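PDB 4MY0: GCN5-related N-acetyltransferase from Kribbella flavida, which binds acetyl-CoA and probably transfers its acetyl group to amino groups of acceptors such as aminoglycosides. Local coordinates for residues A301-L306 with R319-V324; I308-V313 with L343-L348; R156-R161 with E233-A238; A168-E173 with A206-D211. One frame throughout, in Å; residues are numbered along the deposited sequence.

Overall arrangement
Contacts 1 and 2 belong to the sterol carrier protein-like region and share strand 302-309, one through its hairpin partner and the other through parallel strand 341-344; Trp320 and Ile308 touch where they meet. Contacts 3 and 4, with centres about 13 Å apart, lie on the other side of the chain's centre from contact 2 and are joined by backbone pairing of Arg161 with Leu208. Contacts 2 and 4 are buried and combine apolar packing with a few polar links, water-mediated ones included. Contact 1 has an apolar face and a partly exposed, charged one, whereas contact 3, partly exposed, rests almost wholly on small aliphatic side chains.

Contact 1: residues A301-L306 with R319-V324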
loop_
_atom_site.group_PDB
_atom_site.type_symbol
_atom_site.label_atom_id
_atom_site.label_comp_id
_atom_site.label_asym_id
_atom_site.label_seq_id
_atom_site.Cartn_x
_atom_site.Cartn_y
_atom_site.Cartn_z
ATOM N N ALA C 301 27.262 17.474 42.166
ATOM C CA ALA C 301 28.114 18.608 42.495
ATOM C C ALA C 301 29.153 18.800 41.390
ATOM O O ALA C 301 29.714 17.824 40.880
ATOM C CB ALA C 301 28.789 18.391 43.827
ATOM N N ALA C 302 29.402 20.053 41.016
ATOM C CA ALA C 302 30.338 20.343 39.936
ATOM C C ALA C 302 30.864 21.764 39.996
ATOM O O ALA C 302 30.096 22.714 40.140
ATOM C CB ALA C 302 29.682 20.091 38.590
ATOM N N GLU C 303 32.181 21.896 39.881
ATOM C CA GLU C 303 32.831 23.191 39.711
ATOM C C GLU C 303 33.696 23.064 38.467
ATOM O O GLU C 303 34.711 22.369 38.488
ATOM C CB GLU C 303 33.717 23.518 40.910
ATOM C CG GLU C 303 33.013 23.444 42.262
ATOM C CD GLU C 303 32.079 24.616 42.519
ATOM O OE1 GLU C 303 31.300 24.552 43.494
ATOM O OE2 GLU C 303 32.125 25.604 41.757
ATOM N N VAL C 304 33.293 23.723 37.385
ATOM C CA VAL C 304 33.914 23.526 36.081
ATOM C C VAL C 304 33.872 24.820 35.293
ATOM O O VAL C 304 32.841 25.496 35.273
ATOM C CB VAL C 304 33.129 22.478 35.241
ATOM C CG1 VAL C 304 33.717 22.358 33.853
ATOM C CG2 VAL C 304 33.126 21.122 35.918
ATOM N N ASP C 305 34.969 25.158 34.625
ATOM C CA ASP C 305 34.950 26.301 33.709
ATOM C C ASP C 305 34.437 25.924 32.312
ATOM O O ASP C 305 34.638 24.799 31.844
ATOM C CB ASP C 305 36.337 26.954 33.624
ATOM C CG ASP C 305 36.593 27.957 34.759
ATOM O OD1 ASP C 305 35.849 27.939 35.768
ATOM O OD2 ASP C 305 37.548 28.763 34.641
ATOM N N LEU C 306 33.759 26.870 31.664
ATOM C CA LEU C 306 33.308 26.718 30.286
ATOM C C LEU C 306 33.774 27.934 29.500
ATOM O O LEU C 306 33.639 29.069 29.971
ATOM C CB LEU C 306 31.784 26.667 30.225
ATOM C CG LEU C 306 31.103 25.595 31.061
ATOM C CD1 LEU C 306 29.595 25.679 30.890
ATOM C CD2 LEU C 306 31.627 24.213 30.663
ATOM N N ARG C 319 34.718 33.325 29.156
ATOM C CA ARG C 319 34.953 32.241 30.096
ATOM C C ARG C 319 34.099 32.372 31.350
ATOM O O ARG C 319 34.095 33.404 32.023
ATOM C CB ARG C 319 36.427 32.150 30.479
ATOM C CG ARG C 319 36.725 30.926 31.315
ATOM C CD ARG C 319 38.207 30.730 31.443
ATOM N NE ARG C 319 38.551 29.554 32.232
ATOM C CZ ARG C 319 39.575 28.763 31.939
ATOM N NH1 ARG C 319 40.318 29.026 30.871
ATOM N NH2 ARG C 319 39.853 27.712 32.701
ATOM N N TRP C 320 33.399 31.295 31.664
ATOM C CA TRP C 320 32.479 31.264 32.777
ATOM C C TRP C 320 32.828 30.118 33.715
ATOM O O TRP C 320 33.416 29.119 33.304
ATOM C CB TRP C 320 31.062 31.058 32.242
ATOM C CG TRP C 320 30.577 32.162 31.356
ATOM C CD1 TRP C 320 30.693 32.236 29.995
ATOM C CD2 TRP C 320 29.873 33.340 31.763
ATOM N NE1 TRP C 320 30.115 33.394 29.537
ATOM C CE2 TRP C 320 29.603 34.090 30.603
ATOM C CE3 TRP C 320 29.451 33.840 33.001
ATOM C CZ2 TRP C 320 28.923 35.315 30.644
ATOM C CZ3 TRP C 320 28.783 35.060 33.043
ATOM C CH2 TRP C 320 28.525 35.783 31.874
ATOM N N HIS C 321 32.476 30.275 34.983
ATOM C CA HIS C 321 32.586 29.191 35.943
ATOM C C HIS C 321 31.188 28.677 36.291
ATOM O O HIS C 321 30.290 29.455 36.641
ATOM C CB HIS C 321 33.308 29.651 37.207
ATOM C CG HIS C 321 33.369 28.597 38.265
ATOM N ND1 HIS C 321 34.202 27.502 38.175
ATOM C CD2 HIS C 321 32.672 28.448 39.415
ATOM C CE1 HIS C 321 34.026 26.729 39.232
ATOM N NE2 HIS C 321 33.102 27.282 40.000
ATOM N N LEU C 322 30.993 27.370 36.158
ATOM C CA LEU C 322 29.724 26.751 36.526
ATOM C C LEU C 322 29.829 26.099 37.908
ATOM O O LEU C 322 30.687 25.239 38.144
ATOM C CB LEU C 322 29.300 25.723 35.476
ATOM C CG LEU C 322 28.023 24.926 35.775
ATOM C CD1 LEU C 322 26.781 25.803 35.670
ATOM C CD2 LEU C 322 27.916 23.727 34.845
ATOM N N SER C 323 28.958 26.523 38.821
ATOM C CA SER C 323 28.903 25.963 40.169
ATOM C C SER C 323 27.565 25.253 40.329
ATOM O O SER C 323 26.503 25.869 40.159
ATOM C CB SER C 323 29.027 27.080 41.210
ATOM O OG SER C 323 29.202 26.556 42.517
ATOM N N VAL C 324 27.612 23.952 40.618
ATOM C CA VAL C 324 26.395 23.175 40.832
ATOM C C VAL C 324 26.453 22.459 42.167
ATOM O O VAL C 324 27.408 21.735 42.443
ATOM C CB VAL C 324 26.183 22.127 39.750
ATOM C CG1 VAL C 324 24.964 21.283 40.089
ATOM C CG2 VAL C 324 26.014 22.791 38.378
#
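Glu303, Asp305, His321 and Ser323 form a polar chain on one face of an antiparallel beta hairpin in the sterol carrier protein-like region. His321 stands between two carboxylates: NE2 donates to Glu303 OE2 at 2.6 Å and ND1 to Asp305 OD1 at 2.9 Å. Its CG lies anti to the backbone N (chi1 176°), which carries the imidazole over the neighbouring strand. The Glu303 carboxylate is almost coplanar with the ring, whereas that of Asp305 is turned steeply against it at 71°. With both nitrogens donating, the ring is probably cationic. Ser323 OG adds a 3.1 Å bond to Glu303 OE1, on its syn side but tilted out of the carboxylate plane. Asp305 OD2 takes a salt bridge from Arg319 NE at 2.7 Å and a weaker bond from NH2; Arg336 and Ser334 also bind this carboxylate. Were this histidine an alanine, Glu303 and Asp305 would probably lose their shared donor, and the Glu303 carboxylate would be freer to turn. This face is the more solvent-accessible one.

The other face, with Ala302, Val304, Leu306, Leu322 and Val324, is buried; Ala302 CB lies 4.2 Å from Val324 CB. Between the faces the backbones bond in pairs, as in Leu322 N to Val304 O at 2.8 Å. Trp320 leans away from strand 302-306, and its NE1 is held by Gln316 O. Helix 371-380 covers the buried face, Leu376 resting on Ala302 and Val304 and Leu377 on Leu322, while strand 328-333 flanks strand 318-325 on the side away from strand 302-309.

Contact 2: residues I308-V313 with L343-L348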
loop_
_atom_site.group_PDB
_atom_site.type_symbol
_atom_site.label_atom_id
_atom_site.label_comp_id
_atom_site.label_asym_id
_atom_site.label_seq_id
_atom_site.Cartn_x
_atom_site.Cartn_y
_atom_site.Cartn_z
ATOM N N ILE C 308 32.764 29.864 26.305
ATOM C CA ILE C 308 31.666 29.959 25.346
ATOM C C ILE C 308 32.020 30.892 24.193
ATOM O O ILE C 308 32.366 32.059 24.402
ATOM C CB ILE C 308 30.372 30.470 26.026
ATOM C CG1 ILE C 308 29.881 29.477 27.087
ATOM C CG2 ILE C 308 29.279 30.735 24.986
ATOM C CD1 ILE C 308 28.709 30.018 27.937
ATOM N N ASP C 309 31.934 30.368 22.978
ATOM C CA ASP C 309 32.156 31.144 21.766
ATOM C C ASP C 309 30.806 31.345 21.069
ATOM O O ASP C 309 30.406 30.512 20.248
ATOM C CB ASP C 309 33.117 30.367 20.850
ATOM C CG ASP C 309 33.321 31.032 19.500
ATOM O OD1 ASP C 309 33.637 30.313 18.527
ATOM O OD2 ASP C 309 33.172 32.269 19.408
ATOM N N ASP C 310 30.088 32.426 21.398
ATOM C CA ASP C 310 28.775 32.677 20.776
ATOM C C ASP C 310 28.682 34.099 20.231
ATOM O O ASP C 310 28.211 35.012 20.918
ATOM C CB ASP C 310 27.619 32.386 21.748
ATOM C CG ASP C 310 26.231 32.563 21.104
ATOM O OD1 ASP C 310 25.231 32.542 21.864
ATOM O OD2 ASP C 310 26.139 32.722 19.857
ATOM N N PRO C 311 29.135 34.290 18.986
ATOM C CA PRO C 311 29.119 35.634 18.403
ATOM C C PRO C 311 27.692 36.065 18.062
ATOM O O PRO C 311 27.460 37.245 17.816
ATOM C CB PRO C 311 29.976 35.477 17.144
ATOM C CG PRO C 311 29.839 34.027 16.768
ATOM C CD PRO C 311 29.687 33.276 18.065
ATOM N N GLY C 312 26.754 35.117 18.071
ATOM C CA GLY C 312 25.342 35.431 17.931
ATOM C C GLY C 312 24.762 36.155 19.140
ATOM O O GLY C 312 23.833 36.952 19.002
ATOM N N VAL C 313 25.296 35.858 20.327
ATOM C CA VAL C 313 24.910 36.535 21.564
ATOM C C VAL C 313 26.181 36.831 22.357
ATOM O O VAL C 313 26.551 36.074 23.259
ATOM C CB VAL C 313 23.967 35.677 22.453
ATOM C CG1 VAL C 313 23.539 36.465 23.705
ATOM C CG2 VAL C 313 22.750 35.209 21.677
ATOM N N LEU C 343 33.051 25.550 23.794
ATOM C CA LEU C 343 31.831 25.248 23.033
ATOM C C LEU C 343 31.233 26.468 22.357
ATOM O O LEU C 343 31.388 27.593 22.834
ATOM C CB LEU C 343 30.745 24.604 23.896
ATOM C CG LEU C 343 30.803 24.456 25.410
ATOM C CD1 LEU C 343 30.845 25.792 26.109
ATOM C CD2 LEU C 343 29.588 23.655 25.864
ATOM N N GLY C 344 30.546 26.233 21.246
ATOM C CA GLY C 344 29.785 27.278 20.585
ATOM C C GLY C 344 28.361 27.206 21.097
ATOM O O GLY C 344 28.090 26.473 22.053
ATOM N N SER C 345 27.449 27.934 20.455
ATOM C CA SER C 345 26.042 27.920 20.851
ATOM C C SER C 345 25.375 26.539 20.731
ATOM O O SER C 345 24.607 26.132 21.618
ATOM C CB SER C 345 25.249 28.957 20.049
ATOM O OG SER C 345 23.861 28.866 20.327
ATOM N N ARG C 346 25.653 25.825 19.643
ATOM C CA ARG C 346 25.090 24.489 19.453
ATOM C C ARG C 346 25.497 23.531 20.593
ATOM O O ARG C 346 24.653 22.832 21.165
ATOM C CB ARG C 346 25.516 23.922 18.093
ATOM C CG ARG C 346 25.020 24.727 16.873
ATOM C CD ARG C 346 25.636 24.212 15.588
ATOM N NE ARG C 346 25.373 22.779 15.396
ATOM C CZ ARG C 346 25.992 22.014 14.493
ATOM N NH1 ARG C 346 25.683 20.725 14.405
ATOM N NH2 ARG C 346 26.923 22.532 13.674
ATOM N N GLY C 347 26.784 23.513 20.936
ATOM C CA GLY C 347 27.273 22.622 21.980
ATOM C C GLY C 347 26.733 23.015 23.346
ATOM O O GLY C 347 26.367 22.161 24.170
ATOM N N LEU C 348 26.682 24.320 23.589
ATOM C CA LEU C 348 26.109 24.851 24.823
ATOM C C LEU C 348 24.657 24.376 25.009
ATOM O O LEU C 348 24.284 23.828 26.060
ATOM C CB LEU C 348 26.161 26.380 24.776
ATOM C CG LEU C 348 25.614 27.095 26.000
ATOM C CD1 LEU C 348 26.430 26.694 27.214
ATOM C CD2 LEU C 348 25.621 28.611 25.777
HETATM O O HOH W 1 28.373 29.510 18.388
#
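Ile308 overlaps two leucines of the segment 343-348, one with each part of its longer branch. CG1 lies 3.9 Å from Leu343 CD1, and CD1 reaches on to Leu348, 4.0 Å from CD2 and almost as near CD1. CG1 sits anti to the carbonyl carbon (chi1 -64°), which directs this branch rather than CG2 at both leucines. Leu343 carries an unusual first torsion of 8°, its CG nearly eclipsing the backbone N, a conformation that is probably strained.

Beside this apolar patch the backbones run parallel. Asp309 N donates to Leu343 O at 2.8 Å in a nearly straight bond of 175°. Beyond it the two chains part: Gly344 becomes the N-cap of the helix beginning at Ser345, while 308-313 enters a type I turn from Asp310 to Val313. A water spans the widening gap, donating to Asp309 O at 2.9 Å and accepting from Ser345 N at 2.8 Å, thus satisfying an amide of the first helical turn.

Asp310 comes next, its OD2 3.9 Å from Ser345 CB. Its carboxylate is buried but well supplied, with a salt bridge to Arg283 and a bond from Gln316, while Ser345 OG binds Gly133 O. Arg283 belongs to strand 274-284, so these polar ends tie the sterol carrier protein-like region to the acetyltransferase part. The side chain of Ser345 is about 10 Å from that of Tyr129, which binds acetyl-CoA. Arg283 and the nearby helix start are both likely to stabilise Asp310 as an anion, keeping a buried charge inside this junction.

Contact 3: residues R156-R161 with E233-A238; sequences REVAVR and EATARA
The carboxylate of Glu157 comes up beside Ala234, its OE1 3.7 Å from the methyl CB. Its CG stands between the backbone N and the carbonyl carbon (chi1 69°), and a second bend folds the chain back toward the helix. The other flat group, the guanidinium of Arg237, receives Glu233 at its edge, close to its plane: NE bonds to OE1 at 3.2 Å, from the anti side of the carboxylate and well out of the carboxylate plane. This salt bridge spans one helical turn, and Arg237 NH1 is held further by Leu153 O.

Val158 carries most of the contact, its side chain set against the helix by three different atoms. CG2 lies 3.5 Å from Ala234 O and also touches the Ala234 methyl, CB meets Ala238 CB at 3.8 Å, and CG1 faces Thr235 OG1 at 3.9 Å. That hydroxyl has its polar partners in Asp211 and Ser232; the valine only packs on it. Val160 adds CG2 against Ala238 CB at 4.0 Å. Ala234 and Ala238 offer only methyls, so Val158 comes close to the helix backbone.

Thus the loop between helix 147-151 and strand 161-162 packs on helix 233-244 of the second GNAT-family region. Strand 205-209 lies alongside, touching Val158 and Thr235 through Ala209 and Val160 through Tyr207. Arg156 O reaches acetyl-CoA-binding Arg97 of the third subunit, and Ala236 packs on Thr362 of the second.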
loop_
_atom_site.group_PDB
_atom_site.type_symbol
_atom_site.label_atom_id
_atom_site.label_comp_id
_atom_site.label_asym_id
_atom_site.label_seq_id
_atom_site.Cartn_x
_atom_site.Cartn_y
_atom_site.Cartn_z
ATOM N N ARG C 156 -11.198 0.158 38.579
ATOM C CA ARG C 156 -12.626 0.489 38.566
ATOM C C ARG C 156 -13.052 1.290 39.799
ATOM O O ARG C 156 -14.059 1.996 39.778
ATOM C CB ARG C 156 -13.470 -0.784 38.473
ATOM C CG ARG C 156 -13.218 -1.613 37.229
ATOM C CD ARG C 156 -14.392 -1.550 36.263
ATOM N NE ARG C 156 -14.282 -2.567 35.221
ATOM C CZ ARG C 156 -14.670 -3.830 35.374
ATOM N NH1 ARG C 156 -14.536 -4.698 34.377
ATOM N NH2 ARG C 156 -15.190 -4.230 36.529
ATOM N N GLU C 157 -12.274 1.175 40.872
ATOM C CA GLU C 157 -12.590 1.821 42.144
ATOM C C GLU C 157 -12.217 3.312 42.159
ATOM O O GLU C 157 -12.562 4.045 43.092
ATOM C CB GLU C 157 -11.886 1.085 43.296
ATOM C CG GLU C 157 -10.346 1.233 43.333
ATOM C CD GLU C 157 -9.618 0.480 42.207
ATOM O OE1 GLU C 157 -8.367 0.460 42.203
ATOM O OE2 GLU C 157 -10.292 -0.095 41.331
ATOM N N VAL C 158 -11.523 3.767 41.121
ATOM C CA VAL C 158 -11.111 5.168 41.058
ATOM C C VAL C 158 -12.197 6.038 40.431
ATOM O O VAL C 158 -12.653 5.771 39.314
ATOM C CB VAL C 158 -9.812 5.339 40.250
ATOM C CG1 VAL C 158 -9.368 6.804 40.244
ATOM C CG2 VAL C 158 -8.720 4.447 40.813
ATOM N N ALA C 159 -12.600 7.084 41.150
ATOM C CA ALA C 159 -13.526 8.080 40.615
ATOM C C ALA C 159 -12.876 8.850 39.461
ATOM O O ALA C 159 -11.832 9.475 39.631
ATOM C CB ALA C 159 -13.989 9.044 41.725
ATOM N N VAL C 160 -13.492 8.770 38.284
ATOM C CA VAL C 160 -13.032 9.469 37.093
ATOM C C VAL C 160 -14.219 10.228 36.523
ATOM O O VAL C 160 -15.266 9.636 36.296
ATOM C CB VAL C 160 -12.555 8.482 36.019
ATOM C CG1 VAL C 160 -12.218 9.224 34.739
ATOM C CG2 VAL C 160 -11.354 7.709 36.505
ATOM N N ARG C 161 -14.082 11.530 36.301
ATOM C CA ARG C 161 -15.215 12.284 35.773
ATOM C C ARG C 161 -14.833 13.051 34.516
ATOM O O ARG C 161 -13.655 13.320 34.271
ATOM C CB ARG C 161 -15.781 13.240 36.829
ATOM C CG ARG C 161 -15.000 14.514 36.955
ATOM C CD ARG C 161 -15.787 15.583 37.730
ATOM N NE ARG C 161 -15.214 16.914 37.547
ATOM C CZ ARG C 161 -14.277 17.434 38.329
ATOM N NH1 ARG C 161 -13.812 18.657 38.099
ATOM N NH2 ARG C 161 -13.806 16.734 39.352
ATOM N N GLU C 233 -0.825 4.190 40.893
ATOM C CA GLU C 233 -1.040 3.051 40.008
ATOM C C GLU C 233 -2.520 2.885 39.672
ATOM O O GLU C 233 -2.884 2.768 38.507
ATOM C CB GLU C 233 -0.498 1.775 40.653
ATOM C CG GLU C 233 -0.498 0.556 39.741
ATOM C CD GLU C 233 -0.278 -0.738 40.510
ATOM O OE1 GLU C 233 -0.398 -1.824 39.894
ATOM O OE2 GLU C 233 0.007 -0.666 41.729
ATOM N N ALA C 234 -3.367 2.873 40.697
ATOM C CA ALA C 234 -4.803 2.762 40.484
ATOM C C ALA C 234 -5.337 3.815 39.499
ATOM O O ALA C 234 -6.165 3.513 38.640
ATOM C CB ALA C 234 -5.545 2.842 41.817
ATOM N N THR C 235 -4.868 5.051 39.621
ATOM C CA THR C 235 -5.347 6.112 38.746
ATOM C C THR C 235 -4.843 5.930 37.318
ATOM O O THR C 235 -5.586 6.159 36.364
ATOM C CB THR C 235 -4.942 7.492 39.278
ATOM O OG1 THR C 235 -5.581 7.702 40.535
ATOM C CG2 THR C 235 -5.367 8.589 38.327
ATOM N N ALA C 236 -3.583 5.525 37.164
ATOM C CA ALA C 236 -3.057 5.272 35.822
ATOM C C ALA C 236 -3.889 4.195 35.126
ATOM O O ALA C 236 -4.288 4.353 33.968
ATOM C CB ALA C 236 -1.578 4.884 35.872
ATOM N N ARG C 237 -4.163 3.111 35.843
ATOM C CA ARG C 237 -4.939 2.022 35.269
ATOM C C ARG C 237 -6.314 2.529 34.844
ATOM O O ARG C 237 -6.752 2.270 33.724
ATOM C CB ARG C 237 -5.050 0.864 36.257
ATOM C CG ARG C 237 -3.728 0.153 36.510
ATOM C CD ARG C 237 -3.883 -0.969 37.557
ATOM N NE ARG C 237 -2.672 -1.780 37.676
ATOM C CZ ARG C 237 -2.341 -2.754 36.828
ATOM N NH1 ARG C 237 -3.131 -3.044 35.803
ATOM N NH2 ARG C 237 -1.226 -3.446 37.008
ATOM N N ALA C 238 -6.962 3.297 35.722
ATOM C CA ALA C 238 -8.306 3.825 35.456
ATOM C C ALA C 238 -8.362 4.731 34.227
ATOM O O ALA C 238 -9.307 4.654 33.438
ATOM C CB ALA C 238 -8.842 4.571 36.687
#

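Contact 4: residues A168-E173 with A206-D211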
loop_
_atom_site.group_PDB
_atom_site.type_symbol
_atom_site.label_atom_id
_atom_site.label_comp_id
_atom_site.label_asym_id
_atom_site.label_seq_id
_atom_site.Cartn_x
_atom_site.Cartn_y
_atom_site.Cartn_z
ATOM N N ALA C 168 -8.977 23.719 33.985
ATOM C CA ALA C 168 -7.655 24.057 33.461
ATOM C C ALA C 168 -6.628 24.225 34.578
ATOM O O ALA C 168 -5.526 23.703 34.476
ATOM C CB ALA C 168 -7.718 25.319 32.605
ATOM N N ALA C 169 -6.987 24.947 35.640
ATOM C CA ALA C 169 -6.034 25.212 36.719
ATOM C C ALA C 169 -5.692 23.941 37.502
ATOM O O ALA C 169 -4.559 23.771 37.958
ATOM C CB ALA C 169 -6.552 26.314 37.659
ATOM N N ARG C 170 -6.670 23.055 37.667
ATOM C CA ARG C 170 -6.415 21.766 38.313
ATOM C C ARG C 170 -5.442 20.911 37.500
ATOM O O ARG C 170 -4.581 20.228 38.069
ATOM C CB ARG C 170 -7.724 21.011 38.556
ATOM C CG ARG C 170 -7.536 19.631 39.166
ATOM C CD ARG C 170 -6.813 19.727 40.513
ATOM N NE ARG C 170 -6.718 18.431 41.179
ATOM C CZ ARG C 170 -6.036 18.223 42.301
ATOM N NH1 ARG C 170 -5.382 19.231 42.869
ATOM N NH2 ARG C 170 -6.004 17.011 42.854
ATOM N N PHE C 171 -5.573 20.948 36.172
ATOM C CA PHE C 171 -4.674 20.198 35.291
ATOM C C PHE C 171 -3.237 20.679 35.474
ATOM O O PHE C 171 -2.298 19.873 35.543
ATOM C CB PHE C 171 -5.083 20.367 33.823
ATOM C CG PHE C 171 -6.159 19.412 33.365
ATOM C CD1 PHE C 171 -6.044 18.759 32.150
ATOM C CD2 PHE C 171 -7.283 19.172 34.145
ATOM C CE1 PHE C 171 -7.040 17.882 31.722
ATOM C CE2 PHE C 171 -8.279 18.301 33.727
ATOM C CZ PHE C 171 -8.161 17.652 32.525
ATOM N N LEU C 172 -3.068 21.997 35.542
ATOM C CA LEU C 172 -1.748 22.586 35.748
ATOM C C LEU C 172 -1.137 22.200 37.086
ATOM O O LEU C 172 0.072 21.986 37.172
ATOM C CB LEU C 172 -1.803 24.106 35.595
ATOM C CG LEU C 172 -1.806 24.479 34.114
ATOM C CD1 LEU C 172 -2.102 25.966 33.890
ATOM C CD2 LEU C 172 -0.470 24.070 33.487
ATOM N N GLU C 173 -1.963 22.121 38.127
ATOM C CA GLU C 173 -1.489 21.655 39.420
ATOM C C GLU C 173 -1.001 20.209 39.322
ATOM O O GLU C 173 0.083 19.879 39.791
ATOM C CB GLU C 173 -2.593 21.766 40.489
ATOM C CG GLU C 173 -2.981 23.207 40.886
ATOM C CD GLU C 173 -3.995 23.262 42.036
ATOM O OE1 GLU C 173 -4.146 24.344 42.654
ATOM O OE2 GLU C 173 -4.638 22.227 42.332
ATOM N N ALA C 206 -11.616 14.945 27.682
ATOM C CA ALA C 206 -10.792 15.093 28.886
ATOM C C ALA C 206 -11.467 14.456 30.093
ATOM O O ALA C 206 -12.653 14.656 30.306
ATOM C CB ALA C 206 -10.515 16.578 29.166
ATOM N N TYR C 207 -10.710 13.701 30.883
ATOM C CA TYR C 207 -11.233 13.080 32.107
ATOM C C TYR C 207 -10.296 13.342 33.261
ATOM O O TYR C 207 -9.079 13.396 33.075
ATOM C CB TYR C 207 -11.460 11.571 31.908
ATOM C CG TYR C 207 -12.510 11.357 30.851
ATOM C CD1 TYR C 207 -13.852 11.396 31.179
ATOM C CD2 TYR C 207 -12.160 11.224 29.508
ATOM C CE1 TYR C 207 -14.823 11.268 30.209
ATOM C CE2 TYR C 207 -13.133 11.086 28.529
ATOM C CZ TYR C 207 -14.464 11.111 28.893
ATOM O OH TYR C 207 -15.455 10.978 27.950
ATOM N N LEU C 208 -10.872 13.512 34.450
ATOM C CA LEU C 208 -10.119 13.929 35.619
ATOM C C LEU C 208 -10.378 13.001 36.799
ATOM O O LEU C 208 -11.530 12.706 37.131
ATOM C CB LEU C 208 -10.513 15.359 35.998
ATOM C CG LEU C 208 -9.928 15.915 37.293
ATOM C CD1 LEU C 208 -8.425 16.062 37.154
ATOM C CD2 LEU C 208 -10.573 17.246 37.640
ATOM N N ALA C 209 -9.300 12.535 37.426
ATOM C CA ALA C 209 -9.404 11.819 38.698
ATOM C C ALA C 209 -8.818 12.714 39.791
ATOM O O ALA C 209 -8.342 13.809 39.498
ATOM C CB ALA C 209 -8.661 10.507 38.631
ATOM N N GLU C 210 -8.822 12.240 41.035
ATOM C CA GLU C 210 -8.260 12.997 42.160
ATOM C C GLU C 210 -6.776 13.333 41.960
ATOM O O GLU C 210 -6.319 14.421 42.332
ATOM C CB GLU C 210 -8.453 12.217 43.465
ATOM C CG GLU C 210 -7.939 12.915 44.714
ATOM C CD GLU C 210 -8.531 12.324 45.991
ATOM O OE1 GLU C 210 -8.843 11.110 45.999
ATOM O OE2 GLU C 210 -8.701 13.076 46.980
ATOM N N ASP C 211 -6.030 12.410 41.347
ATOM C CA ASP C 211 -4.588 12.591 41.169
ATOM C C ASP C 211 -4.122 12.256 39.753
ATOM O O ASP C 211 -3.087 11.596 39.562
ATOM C CB ASP C 211 -3.826 11.745 42.191
ATOM C CG ASP C 211 -4.047 10.254 41.990
ATOM O OD1 ASP C 211 -3.169 9.457 42.383
ATOM O OD2 ASP C 211 -5.100 9.884 41.427
HETATM O O HOH W 2 -8.566 16.257 40.637
#
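Arg170 reaches from its helix to the loop that follows the facing strand, where NH2 donates to Glu210 O at 2.7 Å. The donor lies nearly along the C=O axis, although the hydrogen bond is bent, with an N-H...O angle of 137°. Nearer the backbone, Arg170 CG rests 4.2 Å from Leu208 CD2. Phe171 makes the apolar half of the contact: CE2 is 4.1 Å from Leu208 CD1 and CZ 4.2 Å from Ala206 CB, both methyls meeting the ring obliquely.

Further bonds position the arginine. CG stands anti to the backbone N, and the bend at chi2 (59°) turns the guanidinium toward the Glu210 carbonyl. One turn later, Glu173 OE2 accepts from Arg170 NH1 at 3.1 Å in a salt bridge close to the guanidinium plane. A water accepts from Arg170 NE at 2.9 Å and donates to Ala209 O at 2.7 Å. With a leucine here, Glu210 O would probably lose its charged donor, Glu173 its mate and the water one of its anchors.

Phe171 in turn stacks on Phe213 and is backed by Val215 and by Leu199 of helix 192-200, the last also touching Ala206. Tyr207 points away from the helix, and its OH binds Arg27 of the third subunit.

Helix 168-182 is therefore joined to strand 205-209 of the second GNAT-family region in two ways: a buried hydrocarbon layer and, beyond it at Glu210, a cation shared between a carboxylate, a water and a carbonyl. All three guanidinium nitrogens have a partner, which is likely to fix its orientation.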